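Side-chain contacts in toxin-antitoxin system antitoxin MntA family (Shewanella oneidensis MR-1, PDB 6M6U), which neutralises its partner toxin HepT, mostly by adding three AMP units in succession to a tyrosine of the toxin, and probably represses its own promoter: residues 49-52 and 53-56; 9-12 and 13-17; 83-86 and 87-91. The protein carries 2 engineered substitutions. One frame throughout, in Å; residues are numbered along the deposited sequence.

Interaction 1: residues 49-52 and 53-56; sequences TLDN and IARW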
loop_
_atom_site.group_PDB
_atom_site.type_symbol
_atom_site.label_atom_id
_atom_site.label_comp_id
_atom_site.label_asym_id
_atom_site.label_seq_id
_atom_site.Cartn_x
_atom_site.Cartn_y
_atom_site.Cartn_z
ATOM N N THR E 49 -0.164 -6.214 30.430
ATOM C CA THR E 49 -0.242 -5.992 28.996
ATOM C C THR E 49 -0.427 -4.504 28.735
ATOM O O THR E 49 -1.160 -3.819 29.454
ATOM C CB THR E 49 -1.410 -6.765 28.385
ATOM O OG1 THR E 49 -2.636 -6.235 28.896
ATOM C CG2 THR E 49 -1.333 -8.242 28.725
ATOM N N LEU E 50 0.253 -3.999 27.712
ATOM C CA LEU E 50 0.064 -2.616 27.318
ATOM C C LEU E 50 -1.252 -2.480 26.570
ATOM O O LEU E 50 -1.710 -3.416 25.910
ATOM C CB LEU E 50 1.208 -2.131 26.425
ATOM C CG LEU E 50 2.656 -2.490 26.774
ATOM C CD1 LEU E 50 3.612 -1.742 25.853
ATOM C CD2 LEU E 50 2.988 -2.209 28.232
ATOM N N ASP E 51 -1.865 -1.305 26.687
ATOM C CA ASP E 51 -2.947 -0.956 25.781
ATOM C C ASP E 51 -2.410 -0.943 24.354
ATOM O O ASP E 51 -1.345 -0.377 24.085
ATOM C CB ASP E 51 -3.535 0.407 26.153
ATOM C CG ASP E 51 -4.600 0.878 25.168
ATOM O OD1 ASP E 51 -4.644 2.092 24.871
ATOM O OD2 ASP E 51 -5.391 0.035 24.692
ATOM N N ASN E 52 -3.139 -1.588 23.442
ATOM C CA ASN E 52 -2.641 -1.752 22.078
ATOM C C ASN E 52 -2.438 -0.405 21.397
ATOM O O ASN E 52 -1.413 -0.169 20.748
ATOM C CB ASN E 52 -3.604 -2.616 21.270
ATOM C CG ASN E 52 -3.103 -2.878 19.865
ATOM O OD1 ASN E 52 -1.900 -2.846 19.612
ATOM N ND2 ASN E 52 -4.023 -3.138 18.944
ATOM N N ILE E 53 -3.411 0.495 21.536
ATOM C CA ILE E 53 -3.326 1.789 20.870
ATOM C C ILE E 53 -2.261 2.662 21.527
ATOM O O ILE E 53 -1.488 3.343 20.843
ATOM C CB ILE E 53 -4.713 2.459 20.853
ATOM C CG1 ILE E 53 -5.577 1.827 19.748
ATOM C CG2 ILE E 53 -4.588 3.963 20.677
ATOM C CD1 ILE E 53 -7.068 2.056 19.898
ATOM N N ALA E 54 -2.175 2.629 22.857
ATOM C CA ALA E 54 -1.097 3.340 23.537
ATOM C C ALA E 54 0.274 2.792 23.144
ATOM O O ALA E 54 1.253 3.546 23.087
ATOM C CB ALA E 54 -1.295 3.257 25.051
ATOM N N ARG E 55 0.365 1.493 22.861
ATOM C CA ARG E 55 1.635 0.913 22.425
ATOM C C ARG E 55 2.007 1.399 21.022
ATOM O O ARG E 55 3.163 1.752 20.759
ATOM C CB ARG E 55 1.547 -0.614 22.475
ATOM C CG ARG E 55 2.771 -1.331 21.928
ATOM C CD ARG E 55 2.396 -2.682 21.363
ATOM N NE ARG E 55 1.201 -2.540 20.539
ATOM C CZ ARG E 55 1.206 -2.195 19.255
ATOM N NH1 ARG E 55 2.357 -1.972 18.640
ATOM N NH2 ARG E 55 0.060 -2.083 18.602
ATOM N N TRP E 56 1.035 1.420 20.105
ATOM C CA TRP E 56 1.297 1.944 18.767
ATOM C C TRP E 56 1.723 3.403 18.823
ATOM O O TRP E 56 2.622 3.820 18.084
ATOM C CB TRP E 56 0.062 1.792 17.882
ATOM C CG TRP E 56 0.286 2.249 16.458
ATOM C CD1 TRP E 56 0.870 1.532 15.449
ATOM C CD2 TRP E 56 -0.069 3.521 15.891
ATOM N NE1 TRP E 56 0.900 2.277 14.296
ATOM C CE2 TRP E 56 0.327 3.499 14.538
ATOM C CE3 TRP E 56 -0.689 4.670 16.395
ATOM C CZ2 TRP E 56 0.127 4.585 13.681
ATOM C CZ3 TRP E 56 -0.886 5.752 15.540
ATOM C CH2 TRP E 56 -0.480 5.698 14.201
#

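Interaction 2: residues 9-12 and 13-17; sequences IIKL and LRDNI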
loop_
_atom_site.group_PDB
_atom_site.type_symbol
_atom_site.label_atom_id
_atom_site.label_comp_id
_atom_site.label_asym_id
_atom_site.label_seq_id
_atom_site.Cartn_x
_atom_site.Cartn_y
_atom_site.Cartn_z
ATOM N N ILE E 9 16.442 4.670 23.351
ATOM C CA ILE E 9 15.386 3.662 23.382
ATOM C C ILE E 9 15.030 3.312 24.821
ATOM O O ILE E 9 13.852 3.247 25.191
ATOM C CB ILE E 9 15.820 2.409 22.600
ATOM C CG1 ILE E 9 15.825 2.694 21.099
ATOM C CG2 ILE E 9 14.920 1.217 22.951
ATOM C CD1 ILE E 9 16.281 1.529 20.251
ATOM N N ILE E 10 16.047 3.079 25.650
ATOM C CA ILE E 10 15.810 2.654 27.026
ATOM C C ILE E 10 15.076 3.741 27.801
ATOM O O ILE E 10 14.079 3.475 28.486
ATOM C CB ILE E 10 17.139 2.267 27.701
ATOM C CG1 ILE E 10 17.710 1.015 27.033
ATOM C CG2 ILE E 10 16.944 2.055 29.205
ATOM C CD1 ILE E 10 19.164 0.750 27.359
ATOM N N LYS E 11 15.544 4.986 27.692
ATOM C CA LYS E 11 14.932 6.066 28.458
ATOM C C LYS E 11 13.475 6.273 28.058
ATOM O O LYS E 11 12.593 6.374 28.918
ATOM C CB LYS E 11 15.724 7.362 28.287
ATOM C CG LYS E 11 15.033 8.552 28.934
ATOM C CD LYS E 11 15.903 9.795 28.968
ATOM C CE LYS E 11 15.149 10.940 29.631
ATOM N NZ LYS E 11 14.511 10.492 30.910
ATOM N N LEU E 12 13.207 6.331 26.750
ATOM C CA LEU E 12 11.843 6.562 26.274
ATOM C C LEU E 12 10.877 5.501 26.787
ATOM O O LEU E 12 9.770 5.823 27.231
ATOM C CB LEU E 12 11.821 6.596 24.749
ATOM C CG LEU E 12 12.290 7.903 24.122
ATOM C CD1 LEU E 12 12.474 7.723 22.620
ATOM C CD2 LEU E 12 11.278 9.004 24.409
ATOM N N LEU E 13 11.275 4.228 26.728
ATOM C CA LEU E 13 10.384 3.165 27.184
ATOM C C LEU E 13 10.250 3.167 28.703
ATOM O O LEU E 13 9.147 2.993 29.231
ATOM C CB LEU E 13 10.882 1.807 26.687
ATOM C CG LEU E 13 10.959 1.636 25.167
ATOM C CD1 LEU E 13 11.620 0.310 24.815
ATOM C CD2 LEU E 13 9.576 1.736 24.533
ATOM N N ARG E 14 11.358 3.361 29.421
ATOM C CA ARG E 14 11.280 3.455 30.875
ATOM C C ARG E 14 10.367 4.596 31.303
ATOM O O ARG E 14 9.539 4.435 32.207
ATOM C CB ARG E 14 12.675 3.637 31.465
ATOM C CG ARG E 14 13.526 2.393 31.412
ATOM C CD ARG E 14 13.838 1.912 32.811
ATOM N NE ARG E 14 14.942 2.651 33.410
ATOM C CZ ARG E 14 15.124 2.788 34.720
ATOM N NH1 ARG E 14 14.262 2.247 35.573
ATOM N NH2 ARG E 14 16.162 3.474 35.177
ATOM N N ASP E 15 10.494 5.754 30.649
ATOM C CA ASP E 15 9.674 6.908 30.992
ATOM C C ASP E 15 8.207 6.715 30.643
ATOM O O ASP E 15 7.362 7.413 31.210
ATOM C CB ASP E 15 10.183 8.165 30.278
ATOM C CG ASP E 15 11.567 8.588 30.739
ATOM O OD1 ASP E 15 12.118 7.953 31.665
ATOM O OD2 ASP E 15 12.102 9.567 30.173
ATOM N N ASN E 16 7.879 5.801 29.726
ATOM C CA ASN E 16 6.517 5.693 29.216
ATOM C C ASN E 16 5.802 4.394 29.565
ATOM O O ASN E 16 4.583 4.319 29.378
ATOM C CB ASN E 16 6.507 5.873 27.689
ATOM C CG ASN E 16 6.642 7.323 27.273
ATOM O OD1 ASN E 16 5.648 8.035 27.145
ATOM N ND2 ASN E 16 7.870 7.768 27.061
ATOM N N ILE E 17 6.498 3.378 30.064
ATOM C CA ILE E 17 5.839 2.103 30.349
ATOM C C ILE E 17 5.906 1.803 31.840
ATOM O O ILE E 17 6.997 1.572 32.379
ATOM C CB ILE E 17 6.459 0.958 29.534
ATOM C CG1 ILE E 17 6.329 1.242 28.039
ATOM C CG2 ILE E 17 5.770 -0.355 29.874
ATOM C CD1 ILE E 17 6.982 0.203 27.156
#

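Interaction 3: residues 83-86 and 87-91; sequences CQQV and VTQGK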
loop_
_atom_site.group_PDB
_atom_site.type_symbol
_atom_site.label_atom_id
_atom_site.label_comp_id
_atom_site.label_asym_id
_atom_site.label_seq_id
_atom_site.Cartn_x
_atom_site.Cartn_y
_atom_site.Cartn_z
ATOM N N CYS E 83 7.747 -14.607 20.352
ATOM C CA CYS E 83 8.520 -14.650 21.591
ATOM C C CYS E 83 9.781 -15.489 21.425
ATOM O O CYS E 83 10.839 -15.145 21.963
ATOM C CB CYS E 83 7.659 -15.184 22.736
ATOM S SG CYS E 83 6.435 -14.005 23.346
ATOM N N GLN E 84 9.691 -16.595 20.681
ATOM C CA GLN E 84 10.871 -17.420 20.446
ATOM C C GLN E 84 11.931 -16.659 19.655
ATOM O O GLN E 84 13.129 -16.760 19.951
ATOM C CB GLN E 84 10.472 -18.705 19.719
ATOM C CG GLN E 84 11.637 -19.564 19.236
ATOM C CD GLN E 84 12.205 -20.477 20.319
ATOM O OE1 GLN E 84 11.816 -20.404 21.486
ATOM N NE2 GLN E 84 13.121 -21.354 19.925
ATOM N N GLN E 85 11.513 -15.887 18.647
ATOM C CA GLN E 85 12.480 -15.117 17.868
ATOM C C GLN E 85 13.204 -14.103 18.747
ATOM O O GLN E 85 14.434 -13.978 18.689
ATOM C CB GLN E 85 11.793 -14.416 16.696
ATOM C CG GLN E 85 12.778 -13.626 15.830
ATOM C CD GLN E 85 12.107 -12.752 14.775
ATOM O OE1 GLN E 85 10.910 -12.870 14.506
ATOM N NE2 GLN E 85 12.887 -11.865 14.173
ATOM N N VAL E 86 12.451 -13.367 19.574
ATOM C CA VAL E 86 13.062 -12.434 20.521
ATOM C C VAL E 86 14.058 -13.161 21.416
ATOM O O VAL E 86 15.181 -12.697 21.627
ATOM C CB VAL E 86 11.976 -11.730 21.355
ATOM C CG1 VAL E 86 12.609 -10.913 22.475
ATOM C CG2 VAL E 86 11.118 -10.848 20.460
ATOM N N VAL E 87 13.656 -14.321 21.948
ATOM C CA VAL E 87 14.526 -15.090 22.836
ATOM C C VAL E 87 15.761 -15.582 22.088
ATOM O O VAL E 87 16.860 -15.665 22.654
ATOM C CB VAL E 87 13.740 -16.263 23.459
ATOM C CG1 VAL E 87 14.683 -17.308 24.017
ATOM C CG2 VAL E 87 12.807 -15.761 24.547
ATOM N N THR E 88 15.602 -15.916 20.808
ATOM C CA THR E 88 16.695 -16.495 20.033
ATOM C C THR E 88 17.700 -15.435 19.590
ATOM O O THR E 88 18.889 -15.517 19.915
ATOM C CB THR E 88 16.127 -17.238 18.820
ATOM O OG1 THR E 88 15.440 -18.412 19.262
ATOM C CG2 THR E 88 17.235 -17.627 17.849
ATOM N N GLN E 89 17.237 -14.432 18.848
ATOM C CA GLN E 89 18.104 -13.443 18.223
ATOM C C GLN E 89 18.123 -12.109 18.952
ATOM O O GLN E 89 18.833 -11.198 18.519
ATOM C CB GLN E 89 17.658 -13.201 16.784
ATOM C CG GLN E 89 16.415 -12.340 16.725
ATOM C CD GLN E 89 16.017 -11.969 15.324
ATOM O OE1 GLN E 89 14.987 -11.329 15.113
ATOM N NE2 GLN E 89 16.825 -12.369 14.350
ATOM N N GLY E 90 17.359 -11.963 20.029
ATOM C CA GLY E 90 17.215 -10.664 20.647
ATOM C C GLY E 90 18.442 -10.256 21.437
ATOM O O GLY E 90 19.230 -11.084 21.894
ATOM N N LYS E 91 18.602 -8.945 21.591
ATOM C CA LYS E 91 19.631 -8.355 22.438
ATOM C C LYS E 91 18.927 -7.629 23.580
ATOM O O LYS E 91 18.206 -6.652 23.350
ATOM C CB LYS E 91 20.524 -7.403 21.642
ATOM C CG LYS E 91 21.555 -6.675 22.492
ATOM C CD LYS E 91 22.337 -5.642 21.681
ATOM C CE LYS E 91 23.371 -4.932 22.549
ATOM N NZ LYS E 91 24.100 -3.868 21.795
#

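Interaction 1: residues 49-52 and 53-56
Asp-51 reaches forward over the first turn of the helix to meet Ala-54, its OD1 accepting a hydrogen bond from Ala-54 N at 3.2 Å. With CG anti to the backbone N (chi1 175°) the group is carried toward the helix, and the amide meets OD1 from above the carboxylate plane, 68° out of it. The CB of Ala-54 lies beside the same oxygen, at 3.6 Å from OD1 of Asp-51. This is an N-cap, the side chain serving one of the first NH groups of helix 52-66, and the Arg-55 N to Asp-51 O bond of 2.8 Å starts the regular pattern. This helix is important for interaction with HepT, and Asn-52 and Trp-56 both pack on Ile-111 of a HepT chain. From the next residue, the side chain of Asn-52 runs beside that of Arg-55 in the same direction, the amide oxygen at the edge of a nearly coplanar guanidinium. The 2.3 Å modelled between Asn-52 OD1 and Arg-55 NH2 is too short to trust in detail. A bend at chi3 (46°) turns the arginine head back toward the asparagine, while its NH1 bonds to Leu-72 O. Leu-50 crosses the arginine stem at about a right angle, its CD1 4.0 Å from Arg-55 CG.

Interaction 2: residues 9-12 and 13-17
Leu-13 N, Arg-14 N and Asp-15 N each bond to the carbonyl oxygen four residues earlier, on Ile-9, Ile-10 and Lys-11, in regular alpha-helical succession. On the outer side Lys-11 reaches Asp-15 one turn ahead. Its chain runs extended from CB to CE, then bends at chi4 (48°) and sets NZ 2.7 Å from Asp-15 OD2, a salt bridge that uses the syn lone pair of that oxygen. The lysine stem also lies against the carboxylate, Lys-11 CG 3.3 Å from Asp-15 OD2. Helix 6-16 packs against the sheet of the nucleotidyltransferase fold: Leu-13 rests on Ile-42 and Val-44 of strand 40-46 and on Ile-23 of strand 20-26. On this inner side Ile-9 and Leu-13 point the same way, with Ile-9 CG2 3.9 Å from Leu-13 CD1, an apolar contact between branched side chains one turn apart. Further round the helix, Ile-10 and Arg-14 run alongside each other, Ile-10 CG2 touching the arginine at CG. Near the end of the helix the side chain of Asn-16 turns back to it: ND2 gives a nearly straight bond (167°) to Leu-12 O at 2.7 Å, and that oxygen lies in the asparagine amide plane.

Interaction 3: residues 83-86 and 87-91
Val-87 N bonds to Cys-83 O at 2.9 Å, and the CG2 branch of the valine lies against the same carbonyl, 3.3 Å from Cys-83 O. Val-87 also touches Phe-103 of helix 97-125. Thr-88 follows with two bonds to one acceptor: its N is 2.8 Å and its OG1 2.9 Å from Gln-84 O. The hydroxyl can do this because OG1 stands beside its own backbone N (chi1 -70°); it approaches from above the carbonyl plane, 41° out of it. Gln-89 N bonds to Gln-85 O at 2.8 Å, and the two glutamine side chains run alongside each other in the same direction. In Gln-89 CG sits between the backbone N and the carbonyl carbon (chi1 76°), and from there the extended chain carries OE1 to NE2 of Gln-85. The two amide planes are steeply inclined to each other, and the modelled 2.4 Å from Gln-85 NE2 to Gln-89 OE1 is doubtfully short. Gly-90 leaves the helical conformation, its N making a weak bond to Val-86 O, and Lys-91 passes into strand 91-94. Gln-89 OE1 also accepts from the backbone N of Gly-27, the first residue of the GSX(10)DXD motif. This bond probably helps to orient the Gln-89 amide and ties the end of helix 80-89 to the start of that motif.

Along the chain interaction 2 comes first, on helix 6-16, then interaction 1 at the start of helix 52-66, then interaction 3 at the end of helix 80-89; all belong to the nucleotidyltransferase fold. Interactions 1 and 2 have centres about 14 Å apart and touch, Leu-50 CD2 lying 3.7 Å from Ile-17 CG2. Interaction 3 stands apart, its centre about 21 Å from that of interaction 1 and 20 Å from that of interaction 2. Strand 20-26 nevertheless connects it with interaction 2, since side chains of both contact that strand. Interactions 1 and 3 both reach HepT chains, whereas no other chain of the assembly touches interaction 2, which packs helix 6-16 onto the antitoxin's own sheet.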